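Local coordinates for protein diguanylate cyclase (Marinobacter aquaeolei VT8, PDB 3IGN) that probably joins two GTP molecules into the second messenger cyclic di-GMP as the GGDEF domain of a larger diguanylate cyclase, here with c-di-GMP bound, at residues H68-T73 with E89-I94; F45-F50 with D63-H68; G20-L25 with G84-E89; S117-S122 with I126-S131. All coordinates share one frame; numbering follows the deposited sequence.

Interaction 1 of 4, residues H68-T73 with E89-I94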
loop_
_atom_site.group_PDB
_atom_site.type_symbol
_atom_site.label_atom_id
_atom_site.label_comp_id
_atom_site.label_asym_id
_atom_site.label_seq_id
_atom_site.Cartn_x
_atom_site.Cartn_y
_atom_site.Cartn_z
ATOM N N HIS A 68 -1.587 -10.985 -6.744
ATOM C CA HIS A 68 -3.012 -10.838 -6.485
ATOM C C HIS A 68 -3.271 -9.557 -5.703
ATOM O O HIS A 68 -4.243 -8.850 -5.962
ATOM C CB HIS A 68 -3.550 -12.029 -5.693
ATOM C CG HIS A 68 -5.025 -11.961 -5.444
ATOM N ND1 HIS A 68 -5.953 -12.006 -6.463
ATOM C CD2 HIS A 68 -5.732 -11.825 -4.297
ATOM C CE1 HIS A 68 -7.168 -11.899 -5.954
ATOM N NE2 HIS A 68 -7.062 -11.788 -4.641
ATOM N N THR A 69 -2.402 -9.273 -4.737
ATOM C CA THR A 69 -2.536 -8.072 -3.922
ATOM C C THR A 69 -2.459 -6.835 -4.816
ATOM O O THR A 69 -3.249 -5.896 -4.671
ATOM C CB THR A 69 -1.420 -7.999 -2.862
ATOM O OG1 THR A 69 -1.482 -9.160 -2.026
ATOM C CG2 THR A 69 -1.589 -6.754 -1.995
ATOM N N ALA A 70 -1.507 -6.841 -5.740
ATOM C CA ALA A 70 -1.343 -5.726 -6.663
ATOM C C ALA A 70 -2.570 -5.616 -7.559
ATOM O O ALA A 70 -3.034 -4.518 -7.860
ATOM C CB ALA A 70 -0.092 -5.924 -7.511
ATOM N N ASP A 71 -3.093 -6.759 -7.995
ATOM C CA ASP A 71 -4.268 -6.758 -8.853
ATOM C C ASP A 71 -5.476 -6.207 -8.114
ATOM O O ASP A 71 -6.241 -5.420 -8.670
ATOM C CB ASP A 71 -4.564 -8.166 -9.375
ATOM C CG ASP A 71 -3.524 -8.645 -10.368
ATOM O OD1 ASP A 71 -2.867 -7.790 -10.998
ATOM O OD2 ASP A 71 -3.368 -9.872 -10.527
ATOM N N VAL A 72 -5.648 -6.613 -6.863
ATOM C CA VAL A 72 -6.764 -6.127 -6.065
ATOM C C VAL A 72 -6.639 -4.612 -5.925
ATOM O O VAL A 72 -7.626 -3.881 -6.037
ATOM C CB VAL A 72 -6.773 -6.763 -4.660
ATOM C CG1 VAL A 72 -7.792 -6.061 -3.779
ATOM C CG2 VAL A 72 -7.114 -8.251 -4.766
ATOM N N THR A 73 -5.415 -4.152 -5.693
ATOM C CA THR A 73 -5.148 -2.728 -5.523
ATOM C C THR A 73 -5.437 -1.973 -6.817
ATOM O O THR A 73 -6.204 -1.010 -6.830
ATOM C CB THR A 73 -3.679 -2.495 -5.131
ATOM O OG1 THR A 73 -3.390 -3.216 -3.926
ATOM C CG2 THR A 73 -3.404 -1.007 -4.914
ATOM N N GLU A 89 7.099 -7.221 0.237
ATOM C CA GLU A 89 5.666 -7.428 0.378
ATOM C C GLU A 89 4.985 -6.146 0.834
ATOM O O GLU A 89 3.869 -6.181 1.343
ATOM C CB GLU A 89 5.365 -8.543 1.370
ATOM C CG GLU A 89 5.431 -8.139 2.830
ATOM C CD GLU A 89 6.768 -8.378 3.443
ATOM O OE1 GLU A 89 7.770 -8.387 2.709
ATOM O OE2 GLU A 89 6.829 -8.548 4.673
ATOM N N GLU A 90 5.659 -5.017 0.629
ATOM C CA GLU A 90 5.134 -3.699 1.009
ATOM C C GLU A 90 4.653 -2.887 -0.193
ATOM O O GLU A 90 5.316 -2.832 -1.223
ATOM C CB GLU A 90 6.203 -2.869 1.732
ATOM C CG GLU A 90 6.700 -3.413 3.050
ATOM C CD GLU A 90 7.151 -2.297 3.979
ATOM O OE1 GLU A 90 7.630 -1.262 3.466
ATOM O OE2 GLU A 90 7.033 -2.453 5.214
ATOM N N PHE A 91 3.507 -2.232 -0.035
ATOM C CA PHE A 91 2.929 -1.416 -1.102
ATOM C C PHE A 91 2.590 -0.032 -0.564
ATOM O O PHE A 91 2.426 0.149 0.634
ATOM C CB PHE A 91 1.642 -2.056 -1.627
ATOM C CG PHE A 91 1.825 -3.438 -2.179
ATOM C CD1 PHE A 91 1.884 -3.647 -3.553
ATOM C CD2 PHE A 91 1.915 -4.533 -1.326
ATOM C CE1 PHE A 91 2.027 -4.936 -4.075
ATOM C CE2 PHE A 91 2.058 -5.820 -1.836
ATOM C CZ PHE A 91 2.114 -6.022 -3.212
ATOM N N GLY A 92 2.483 0.937 -1.462
ATOM C CA GLY A 92 2.129 2.280 -1.044
ATOM C C GLY A 92 1.134 2.847 -2.037
ATOM O O GLY A 92 1.114 2.443 -3.193
ATOM N N ILE A 93 0.286 3.764 -1.584
ATOM C CA ILE A 93 -0.676 4.402 -2.479
ATOM C C ILE A 93 -0.757 5.880 -2.128
ATOM O O ILE A 93 -0.810 6.235 -0.949
ATOM C CB ILE A 93 -2.112 3.841 -2.328
ATOM C CG1 ILE A 93 -2.109 2.320 -2.188
ATOM C CG2 ILE A 93 -2.935 4.214 -3.550
ATOM C CD1 ILE A 93 -3.484 1.762 -1.847
ATOM N N ILE A 94 -0.757 6.732 -3.149
ATOM C CA ILE A 94 -0.887 8.168 -2.938
ATOM C C ILE A 94 -2.351 8.428 -3.237
ATOM O O ILE A 94 -2.863 8.008 -4.271
ATOM C CB ILE A 94 -0.034 8.991 -3.925
ATOM C CG1 ILE A 94 1.444 8.666 -3.738
ATOM C CG2 ILE A 94 -0.265 10.495 -3.701
ATOM C CD1 ILE A 94 2.361 9.292 -4.796
#

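Interaction 2 of 4, residues F45-F50 with D63-H68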
loop_
_atom_site.group_PDB
_atom_site.type_symbol
_atom_site.label_atom_id
_atom_site.label_comp_id
_atom_site.label_asym_id
_atom_site.label_seq_id
_atom_site.Cartn_x
_atom_site.Cartn_y
_atom_site.Cartn_z
ATOM N N PHE A 45 1.041 -0.354 3.058
ATOM C CA PHE A 45 0.506 -1.605 3.570
ATOM C C PHE A 45 1.377 -2.801 3.230
ATOM O O PHE A 45 2.137 -2.780 2.260
ATOM C CB PHE A 45 -0.959 -1.804 3.128
ATOM C CG PHE A 45 -1.163 -2.019 1.646
ATOM C CD1 PHE A 45 -1.315 -3.309 1.136
ATOM C CD2 PHE A 45 -1.297 -0.939 0.777
ATOM C CE1 PHE A 45 -1.604 -3.522 -0.214
ATOM C CE2 PHE A 45 -1.584 -1.138 -0.575
ATOM C CZ PHE A 45 -1.741 -2.432 -1.071
ATOM N N ASP A 46 1.274 -3.820 4.078
ATOM C CA ASP A 46 2.048 -5.051 3.958
ATOM C C ASP A 46 1.131 -6.259 3.992
ATOM O O ASP A 46 0.045 -6.219 4.570
ATOM C CB ASP A 46 3.012 -5.195 5.142
ATOM C CG ASP A 46 4.190 -4.258 5.067
ATOM O OD1 ASP A 46 4.188 -3.358 4.202
ATOM O OD2 ASP A 46 5.121 -4.422 5.887
ATOM N N ILE A 47 1.591 -7.345 3.385
ATOM C CA ILE A 47 0.842 -8.588 3.390
ATOM C C ILE A 47 1.163 -9.216 4.744
ATOM O O ILE A 47 2.325 -9.309 5.118
ATOM C CB ILE A 47 1.327 -9.515 2.269
ATOM C CG1 ILE A 47 0.935 -8.920 0.911
ATOM C CG2 ILE A 47 0.752 -10.912 2.459
ATOM C CD1 ILE A 47 1.877 -9.300 -0.216
ATOM N N ASP A 48 0.140 -9.626 5.483
ATOM C CA ASP A 48 0.350 -10.236 6.795
ATOM C C ASP A 48 0.978 -11.620 6.705
ATOM O O ASP A 48 0.705 -12.372 5.770
ATOM C CB ASP A 48 -0.977 -10.354 7.554
ATOM C CG ASP A 48 -1.522 -9.012 7.990
ATOM O OD1 ASP A 48 -0.722 -8.179 8.446
ATOM O OD2 ASP A 48 -2.747 -8.804 7.894
ATOM N N HIS A 49 1.826 -11.945 7.680
ATOM C CA HIS A 49 2.479 -13.252 7.748
ATOM C C HIS A 49 3.095 -13.709 6.427
ATOM O O HIS A 49 3.026 -14.892 6.087
ATOM C CB HIS A 49 1.458 -14.296 8.199
ATOM C CG HIS A 49 0.672 -13.884 9.402
ATOM N ND1 HIS A 49 1.252 -13.674 10.633
ATOM C CD2 HIS A 49 -0.649 -13.625 9.559
ATOM C CE1 HIS A 49 0.326 -13.302 11.497
ATOM N NE2 HIS A 49 -0.837 -13.265 10.871
ATOM N N PHE A 50 3.710 -12.791 5.688
ATOM C CA PHE A 50 4.289 -13.156 4.402
ATOM C C PHE A 50 5.374 -14.224 4.468
ATOM O O PHE A 50 5.311 -15.213 3.734
ATOM C CB PHE A 50 4.832 -11.922 3.682
ATOM C CG PHE A 50 5.140 -12.171 2.237
ATOM C CD1 PHE A 50 4.125 -12.509 1.348
ATOM C CD2 PHE A 50 6.448 -12.121 1.772
ATOM C CE1 PHE A 50 4.408 -12.801 0.019
ATOM C CE2 PHE A 50 6.742 -12.412 0.441
ATOM C CZ PHE A 50 5.723 -12.753 -0.435
ATOM N N ASP A 63 4.715 -15.256 -4.622
ATOM C CA ASP A 63 4.646 -14.318 -5.735
ATOM C C ASP A 63 3.203 -14.150 -6.190
ATOM O O ASP A 63 2.774 -13.046 -6.523
ATOM C CB ASP A 63 5.508 -14.808 -6.898
ATOM C CG ASP A 63 6.985 -14.651 -6.625
ATOM O OD1 ASP A 63 7.340 -14.311 -5.477
ATOM O OD2 ASP A 63 7.789 -14.871 -7.555
ATOM N N GLU A 64 2.455 -15.246 -6.208
ATOM C CA GLU A 64 1.058 -15.184 -6.612
ATOM C C GLU A 64 0.274 -14.326 -5.634
ATOM O O GLU A 64 -0.644 -13.609 -6.024
ATOM C CB GLU A 64 0.447 -16.586 -6.688
ATOM C CG GLU A 64 0.629 -17.227 -8.044
ATOM C CD GLU A 64 0.063 -16.360 -9.152
ATOM O OE1 GLU A 64 -1.179 -16.259 -9.254
ATOM O OE2 GLU A 64 0.861 -15.769 -9.913
ATOM N N VAL A 65 0.642 -14.399 -4.361
ATOM C CA VAL A 65 -0.030 -13.610 -3.338
ATOM C C VAL A 65 0.283 -12.134 -3.579
ATOM O O VAL A 65 -0.590 -11.281 -3.448
ATOM C CB VAL A 65 0.431 -14.024 -1.922
ATOM C CG1 VAL A 65 -0.179 -13.100 -0.880
ATOM C CG2 VAL A 65 0.009 -15.458 -1.644
ATOM N N ILE A 66 1.529 -11.844 -3.943
ATOM C CA ILE A 66 1.939 -10.474 -4.220
ATOM C C ILE A 66 1.215 -9.955 -5.455
ATOM O O ILE A 66 0.682 -8.847 -5.451
ATOM C CB ILE A 66 3.463 -10.374 -4.458
ATOM C CG1 ILE A 66 4.204 -10.509 -3.128
ATOM C CG2 ILE A 66 3.805 -9.052 -5.115
ATOM C CD1 ILE A 66 5.707 -10.646 -3.273
ATOM N N ARG A 67 1.194 -10.759 -6.514
ATOM C CA ARG A 67 0.533 -10.349 -7.745
ATOM C C ARG A 67 -0.958 -10.124 -7.534
ATOM O O ARG A 67 -1.532 -9.184 -8.082
ATOM C CB ARG A 67 0.744 -11.388 -8.848
ATOM C CG ARG A 67 2.005 -11.169 -9.659
ATOM C CD ARG A 67 2.065 -12.108 -10.857
ATOM N NE ARG A 67 2.276 -13.493 -10.455
ATOM C CZ ARG A 67 3.351 -14.204 -10.775
ATOM N NH1 ARG A 67 4.314 -13.661 -11.508
ATOM N NH2 ARG A 67 3.469 -15.455 -10.356
ATOM N N HIS A 68 -1.587 -10.985 -6.744
ATOM C CA HIS A 68 -3.012 -10.838 -6.485
ATOM C C HIS A 68 -3.271 -9.557 -5.703
ATOM O O HIS A 68 -4.243 -8.850 -5.962
ATOM C CB HIS A 68 -3.550 -12.029 -5.693
ATOM C CG HIS A 68 -5.025 -11.961 -5.444
ATOM N ND1 HIS A 68 -5.953 -12.006 -6.463
ATOM C CD2 HIS A 68 -5.732 -11.825 -4.297
ATOM C CE1 HIS A 68 -7.168 -11.899 -5.954
ATOM N NE2 HIS A 68 -7.062 -11.788 -4.641
#

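Interaction 3 of 4, residues G20-L25 with G84-E89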
loop_
_atom_site.group_PDB
_atom_site.type_symbol
_atom_site.label_atom_id
_atom_site.label_comp_id
_atom_site.label_asym_id
_atom_site.label_seq_id
_atom_site.Cartn_x
_atom_site.Cartn_y
_atom_site.Cartn_z
ATOM N N GLY A 20 11.480 3.719 -6.647
ATOM C CA GLY A 20 12.061 4.981 -7.072
ATOM C C GLY A 20 11.079 5.944 -7.710
ATOM O O GLY A 20 11.026 7.122 -7.352
ATOM N N THR A 21 10.302 5.450 -8.665
ATOM C CA THR A 21 9.328 6.289 -9.349
ATOM C C THR A 21 8.194 6.697 -8.419
ATOM O O THR A 21 7.770 7.853 -8.414
ATOM C CB THR A 21 8.716 5.569 -10.558
ATOM O OG1 THR A 21 9.763 5.090 -11.409
ATOM C CG2 THR A 21 7.832 6.523 -11.347
ATOM N N TRP A 22 7.697 5.747 -7.637
ATOM C CA TRP A 22 6.602 6.048 -6.728
ATOM C C TRP A 22 7.035 7.130 -5.745
ATOM O O TRP A 22 6.282 8.067 -5.505
ATOM C CB TRP A 22 6.162 4.798 -5.974
ATOM C CG TRP A 22 4.947 5.005 -5.120
ATOM C CD1 TRP A 22 3.653 5.154 -5.543
ATOM C CD2 TRP A 22 4.917 5.096 -3.692
ATOM N NE1 TRP A 22 2.819 5.331 -4.459
ATOM C CE2 TRP A 22 3.569 5.301 -3.311
ATOM C CE3 TRP A 22 5.899 5.024 -2.693
ATOM C CZ2 TRP A 22 3.180 5.437 -1.973
ATOM C CZ3 TRP A 22 5.509 5.158 -1.357
ATOM C CH2 TRP A 22 4.159 5.361 -1.013
ATOM N N GLU A 23 8.249 7.022 -5.201
ATOM C CA GLU A 23 8.734 8.026 -4.256
ATOM C C GLU A 23 8.833 9.404 -4.900
ATOM O O GLU A 23 8.583 10.423 -4.250
ATOM C CB GLU A 23 10.097 7.626 -3.674
ATOM C CG GLU A 23 9.986 6.704 -2.457
ATOM C CD GLU A 23 11.314 6.473 -1.751
ATOM O OE1 GLU A 23 12.221 7.319 -1.878
ATOM O OE2 GLU A 23 11.441 5.444 -1.054
ATOM N N ASN A 24 9.212 9.448 -6.174
ATOM C CA ASN A 24 9.305 10.727 -6.864
ATOM C C ASN A 24 7.913 11.363 -6.918
ATOM O O ASN A 24 7.778 12.585 -6.818
ATOM C CB ASN A 24 9.858 10.537 -8.281
ATOM C CG ASN A 24 9.902 11.835 -9.067
ATOM O OD1 ASN A 24 9.009 12.121 -9.865
ATOM N ND2 ASN A 24 10.936 12.636 -8.830
ATOM N N LEU A 25 6.886 10.526 -7.072
ATOM C CA LEU A 25 5.494 10.993 -7.117
ATOM C C LEU A 25 5.038 11.447 -5.731
ATOM O O LEU A 25 4.296 12.429 -5.597
ATOM C CB LEU A 25 4.576 9.883 -7.638
ATOM C CG LEU A 25 4.155 9.944 -9.117
ATOM C CD1 LEU A 25 5.295 10.429 -9.978
ATOM C CD2 LEU A 25 3.665 8.580 -9.570
ATOM N N GLY A 84 2.222 1.874 -5.724
ATOM C CA GLY A 84 3.566 1.445 -6.041
ATOM C C GLY A 84 3.982 0.282 -5.172
ATOM O O GLY A 84 3.423 0.069 -4.096
ATOM N N ARG A 85 4.938 -0.504 -5.649
ATOM C CA ARG A 85 5.426 -1.614 -4.846
ATOM C C ARG A 85 6.664 -1.040 -4.193
ATOM O O ARG A 85 7.692 -0.827 -4.837
ATOM C CB ARG A 85 5.806 -2.820 -5.696
ATOM C CG ARG A 85 6.145 -4.020 -4.839
ATOM C CD ARG A 85 6.936 -5.034 -5.625
ATOM N NE ARG A 85 7.174 -6.251 -4.858
ATOM C CZ ARG A 85 7.921 -7.260 -5.288
ATOM N NH1 ARG A 85 8.503 -7.190 -6.478
ATOM N NH2 ARG A 85 8.076 -8.343 -4.538
ATOM N N TYR A 86 6.557 -0.783 -2.902
ATOM C CA TYR A 86 7.640 -0.178 -2.163
ATOM C C TYR A 86 8.782 -1.143 -1.835
ATOM O O TYR A 86 9.947 -0.795 -1.949
ATOM C CB TYR A 86 7.057 0.433 -0.899
ATOM C CG TYR A 86 8.065 1.173 -0.097
ATOM C CD1 TYR A 86 8.550 2.411 -0.511
ATOM C CD2 TYR A 86 8.554 0.630 1.075
ATOM C CE1 TYR A 86 9.508 3.083 0.242
ATOM C CE2 TYR A 86 9.506 1.289 1.827
ATOM C CZ TYR A 86 9.976 2.511 1.409
ATOM O OH TYR A 86 10.915 3.154 2.175
ATOM N N GLY A 87 8.441 -2.357 -1.423
ATOM C CA GLY A 87 9.458 -3.340 -1.099
ATOM C C GLY A 87 8.973 -4.722 -1.458
ATOM O O GLY A 87 8.120 -4.879 -2.316
ATOM N N GLY A 88 9.535 -5.731 -0.809
ATOM C CA GLY A 88 9.146 -7.109 -1.068
ATOM C C GLY A 88 7.659 -7.363 -0.952
ATOM O O GLY A 88 7.020 -7.717 -1.931
ATOM N N GLU A 89 7.099 -7.221 0.237
ATOM C CA GLU A 89 5.666 -7.428 0.378
ATOM C C GLU A 89 4.985 -6.146 0.834
ATOM O O GLU A 89 3.869 -6.181 1.343
ATOM C CB GLU A 89 5.365 -8.543 1.370
ATOM C CG GLU A 89 5.431 -8.139 2.830
ATOM C CD GLU A 89 6.768 -8.378 3.443
ATOM O OE1 GLU A 89 7.770 -8.387 2.709
ATOM O OE2 GLU A 89 6.829 -8.548 4.673
HETATM O O HOH W 1 12.263 5.252 1.585
#

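Interaction 4 of 4, residues S117-S122 with I126-S131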
loop_
_atom_site.group_PDB
_atom_site.type_symbol
_atom_site.label_atom_id
_atom_site.label_comp_id
_atom_site.label_asym_id
_atom_site.label_seq_id
_atom_site.Cartn_x
_atom_site.Cartn_y
_atom_site.Cartn_z
ATOM N N SER A 117 -10.438 -13.012 -0.502
ATOM C CA SER A 117 -9.718 -13.659 -1.588
ATOM C C SER A 117 -9.232 -15.061 -1.300
ATOM O O SER A 117 -9.098 -15.487 -0.157
ATOM C CB SER A 117 -8.503 -12.826 -1.992
ATOM O OG SER A 117 -8.877 -11.626 -2.641
ATOM N N THR A 118 -8.978 -15.783 -2.376
ATOM C CA THR A 118 -8.446 -17.122 -2.281
ATOM C C THR A 118 -7.472 -17.230 -3.409
ATOM O O THR A 118 -7.840 -17.215 -4.573
ATOM C CB THR A 118 -9.489 -18.211 -2.455
ATOM O OG1 THR A 118 -10.380 -18.206 -1.332
ATOM C CG2 THR A 118 -8.798 -19.561 -2.555
ATOM N N VAL A 119 -6.205 -17.324 -3.061
ATOM C CA VAL A 119 -5.199 -17.438 -4.087
ATOM C C VAL A 119 -5.003 -18.875 -4.489
ATOM O O VAL A 119 -4.381 -19.654 -3.771
ATOM C CB VAL A 119 -3.862 -16.880 -3.642
ATOM C CG1 VAL A 119 -2.778 -17.396 -4.569
ATOM C CG2 VAL A 119 -3.912 -15.384 -3.670
ATOM N N SER A 120 -5.544 -19.229 -5.643
ATOM C CA SER A 120 -5.404 -20.579 -6.136
ATOM C C SER A 120 -3.975 -20.766 -6.633
ATOM O O SER A 120 -3.609 -20.281 -7.721
ATOM C CB SER A 120 -6.392 -20.819 -7.259
ATOM N N THR A 121 -3.161 -21.457 -5.840
ATOM C CA THR A 121 -1.774 -21.703 -6.231
ATOM C C THR A 121 -1.530 -23.200 -6.433
ATOM O O THR A 121 -2.359 -24.037 -6.049
ATOM C CB THR A 121 -0.829 -21.165 -5.166
ATOM N N SER A 122 -0.389 -23.537 -7.029
ATOM C CA SER A 122 -0.043 -24.929 -7.282
ATOM C C SER A 122 0.333 -25.643 -5.985
ATOM O O SER A 122 0.383 -26.876 -5.939
ATOM C CB SER A 122 1.117 -25.001 -8.273
ATOM N N ILE A 126 -4.762 -20.608 -0.813
ATOM C CA ILE A 126 -4.403 -19.662 0.235
ATOM C C ILE A 126 -5.348 -18.508 0.536
ATOM O O ILE A 126 -5.965 -17.929 -0.356
ATOM C CB ILE A 126 -3.049 -19.005 -0.093
ATOM C CG1 ILE A 126 -2.028 -20.067 -0.487
ATOM C CG2 ILE A 126 -2.570 -18.187 1.096
ATOM C CD1 ILE A 126 -0.704 -19.499 -0.938
ATOM N N GLN A 127 -5.436 -18.174 1.818
ATOM C CA GLN A 127 -6.223 -17.039 2.275
ATOM C C GLN A 127 -5.251 -16.245 3.129
ATOM O O GLN A 127 -4.477 -16.819 3.894
ATOM C CB GLN A 127 -7.439 -17.492 3.081
ATOM C CG GLN A 127 -8.540 -18.020 2.180
ATOM C CD GLN A 127 -9.655 -18.708 2.936
ATOM O OE1 GLN A 127 -10.054 -19.820 2.588
ATOM N NE2 GLN A 127 -10.171 -18.049 3.969
ATOM N N TYR A 128 -5.269 -14.928 2.971
ATOM C CA TYR A 128 -4.353 -14.071 3.706
ATOM C C TYR A 128 -4.986 -12.710 3.945
ATOM O O TYR A 128 -6.105 -12.450 3.516
ATOM C CB TYR A 128 -3.058 -13.895 2.906
ATOM C CG TYR A 128 -3.229 -13.117 1.613
ATOM C CD1 TYR A 128 -3.909 -13.662 0.521
ATOM C CD2 TYR A 128 -2.720 -11.823 1.490
ATOM C CE1 TYR A 128 -4.075 -12.930 -0.664
ATOM C CE2 TYR A 128 -2.880 -11.091 0.320
ATOM C CZ TYR A 128 -3.557 -11.643 -0.752
ATOM O OH TYR A 128 -3.722 -10.901 -1.900
ATOM N N THR A 129 -4.259 -11.839 4.633
ATOM C CA THR A 129 -4.752 -10.503 4.916
ATOM C C THR A 129 -3.636 -9.481 4.806
ATOM O O THR A 129 -2.469 -9.832 4.619
ATOM C CB THR A 129 -5.347 -10.405 6.334
ATOM O OG1 THR A 129 -4.354 -10.774 7.299
ATOM C CG2 THR A 129 -6.558 -11.317 6.471
ATOM N N VAL A 130 -4.007 -8.212 4.919
ATOM C CA VAL A 130 -3.039 -7.126 4.860
ATOM C C VAL A 130 -3.265 -6.190 6.033
ATOM O O VAL A 130 -4.373 -6.087 6.564
ATOM C CB VAL A 130 -3.172 -6.277 3.565
ATOM C CG1 VAL A 130 -2.607 -7.034 2.361
ATOM C CG2 VAL A 130 -4.627 -5.924 3.339
ATOM N N SER A 131 -2.195 -5.522 6.439
ATOM C CA SER A 131 -2.255 -4.536 7.511
ATOM C C SER A 131 -2.022 -3.232 6.755
ATOM O O SER A 131 -1.190 -3.189 5.859
ATOM C CB SER A 131 -1.135 -4.772 8.535
ATOM O OG SER A 131 -1.439 -5.891 9.364
HETATM O O HOH W 2 -7.417 -14.191 1.134
#

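Interaction 1 of 4, residues H68-T73 with E89-I94
Thr69, Ala70 and Thr73 on helix 68-73 lie over Phe91 and Ile93 of strand 90-94, the axes running almost parallel (11°) and 10.5 Å apart at closest approach. Phe91 closes GGEEF, this protein's version of the GGDEF signature, and its ring takes the largest share of the contact. The methyl of Thr69 sits over one ring face as a CH-pi contact, CG2 lying 4.2 Å from the Phe91 ring centroid and 3.8 Å from Phe91 CE2. Ala70 CB comes to the same ring obliquely, 4.2 Å from Phe91 CE1. One turn further on, Thr73 CG2 and Ile93 CD1 meet tip to tip at 4.1 Å. That methyl stands anti to the backbone N, which leaves the Thr73 hydroxyl (chi1 -58°) free to turn back on its own helix, where OG1 donates to Thr69 O at 2.8 Å. Thr73 N reaches the same oxygen from the opposite face of the carbonyl. An alanine in place of Thr73 lacks both methyl and hydroxyl, and is likely to leave a gap at Ile93 CD1 and Thr69 O with the backbone N-H as the one remaining donor of the two. Thr69 OG1 is occupied too, by Val65 O and Tyr128 OH. Both threonines therefore offer the strand only carbon, and with no hydrogen bond crossing, helix and sheet are held together here by apolar packing alone.

Interaction 2 of 4, residues F45-F50 with D63-H68
Ile47 and Phe50 meet Val65 and Ile66 where helix 59-74 packs on the central sheet of the GGDEF domain, near the end of strand 40-47. Ile47 divides its branches between two helix residues: CG2 lies 4.1 Å from Val65 CG1 in an oblique crossing, while CD1 lies 3.9 Å from Ile66 CG1, these two side chains crossing at about a right angle. Ile66 is clasped from a second direction by Phe50, whose ring tip is the closest element of the contact, CZ standing 3.5 Å from Ile66 CD1. Phe50 CE1 adds a touch at 3.9 Å to Ile66 CG1. The ring arrives there because its CG stands anti to the backbone N (chi1 -166°), carrying it from the first turn of helix 50-57 across to helix 59-74. Further out, Ile47 also rests on Thr69 and Phe91, and Ile66 on Phe91, so the cluster runs on into the core between helix and sheet. The strand end is anchored on its other side by Asp48, whose two carboxylate oxygens bind Thr129 OG1 and Ser131 OG. On the outer surface of the helix Arg67 grips Glu64 side-on in a salt bridge, both nitrogens on a single oxygen: NE and NH2 of Arg67 are each 2.7 Å from Glu64 OE2, both N-H...O angles being 131°.

Interaction 3 of 4, residues G20-L25 with G84-E89
Bare backbone lies against an aromatic face where Gly84 meets Trp22: the glycine CA lies 4.1 Å from the centroid of the indole five-membered ring, 27° off its normal, as a CH-pi contact. Gly84 N also lies over this face, 3.6 Å from Trp22 CD1. A CB on Gly84 would run into Trp22 CG, so the close approach of helix 19-36 to strand 82-85 depends on the missing side chain. The indole gets there with its CG anti to the backbone N (chi1 -174°), and NE1 is held by Ser82 O, which fixes the turn of the ring. At its far rim CZ3 touches Tyr86 CD1 at 4.2 Å, the two side chains crossing at about a right angle. Glu23 meets the edge of the Tyr86 ring, OE2 being 3.3 Å from CE1 with carboxylate and ring planes 28° apart. A water links the same groups, 2.8 Å from Glu23 OE2 and 2.6 Å from Tyr86 OH. Arg19 forms a salt bridge with this OE2, and Tyr144 OH takes OE1. Replacing Trp22 by an alanine would probably open a gap over Gly84 and leave Ser82 O without its indole donor. Arg85 reaches into the GGEEF turn and holds Gly88 O side-on, NH2 at 2.9 Å and NE more loosely. The contact thus grades from an apolar CH-pi contact on the sheet to a hydrated, charged rim, where Glu23 is tied to Tyr86 through water and packed against its ring edge.

Interaction 4 of 4, residues S117-S122 with I126-S131
The Tyr128 ring is met obliquely by Val119, whose CG2 lies 3.9 Å from CE1. With chi1 67°, CG sits between the backbone N and the carbonyl carbon; the phenol OH reaches Thr69 OG1 on helix 59-74. Val119 is also the register point of a small antiparallel hairpin, forming a hydrogen-bonded pair with Ile126. Val119 N donates to Ile126 O at 2.8 Å, and Ile126 N returns a bond to Val119 O at 3.1 Å. The two side chains leave the hairpin on the same face, Val119 CB lying 4.2 Å from Ile126 CB. Ile126 O takes a second, weaker contact from Thr118, whose CA is 3.2 Å away, so an N-H and a C-H converge on one oxygen. Beyond the pair the strands diverge, and a water fills in, accepting from Tyr128 N at 2.9 Å and lying close to Ser117 O. Gln127 CG packs against Ser117 O at 3.5 Å, and the Thr118 side chain crosses Gln127 obliquely, OG1 being 4.0 Å from Gln127 CG. The hairpin leads from helix 100-115 into strand 130-136 of the main sheet. Ser117 OG is bonded to Ala113 O on the first of these and to His68 NE2 on helix 59-74, Val119 rests on Glu64 and His68, and Tyr128 is wedged among Val65, His68 and Ile114, so the hairpin lies against both helices.

In the fold
All four contacts belong to one GGDEF domain and reach its central sheet. Interactions 1 and 2 share helix 59-74 and His68, with centres about 8 Å apart, and use the neighbouring strands 90-96 and 40-47. Interaction 3 brings helix 19-36 to strand 82-85, about 10 Å from interaction 1, and its long chain loop encloses interaction 2. Interaction 4 follows last along the chain, about 8 Å from interaction 2 and 22 Å from interaction 3. Interactions 1 and 3 overlap at Glu89 of the GGEEF turn; strand 90-96 is packed by helix 59-74 and strand 82-85 by helix 19-36, while Ile93 in interaction 1 lies near Asp81, a c-di-GMP-binding residue.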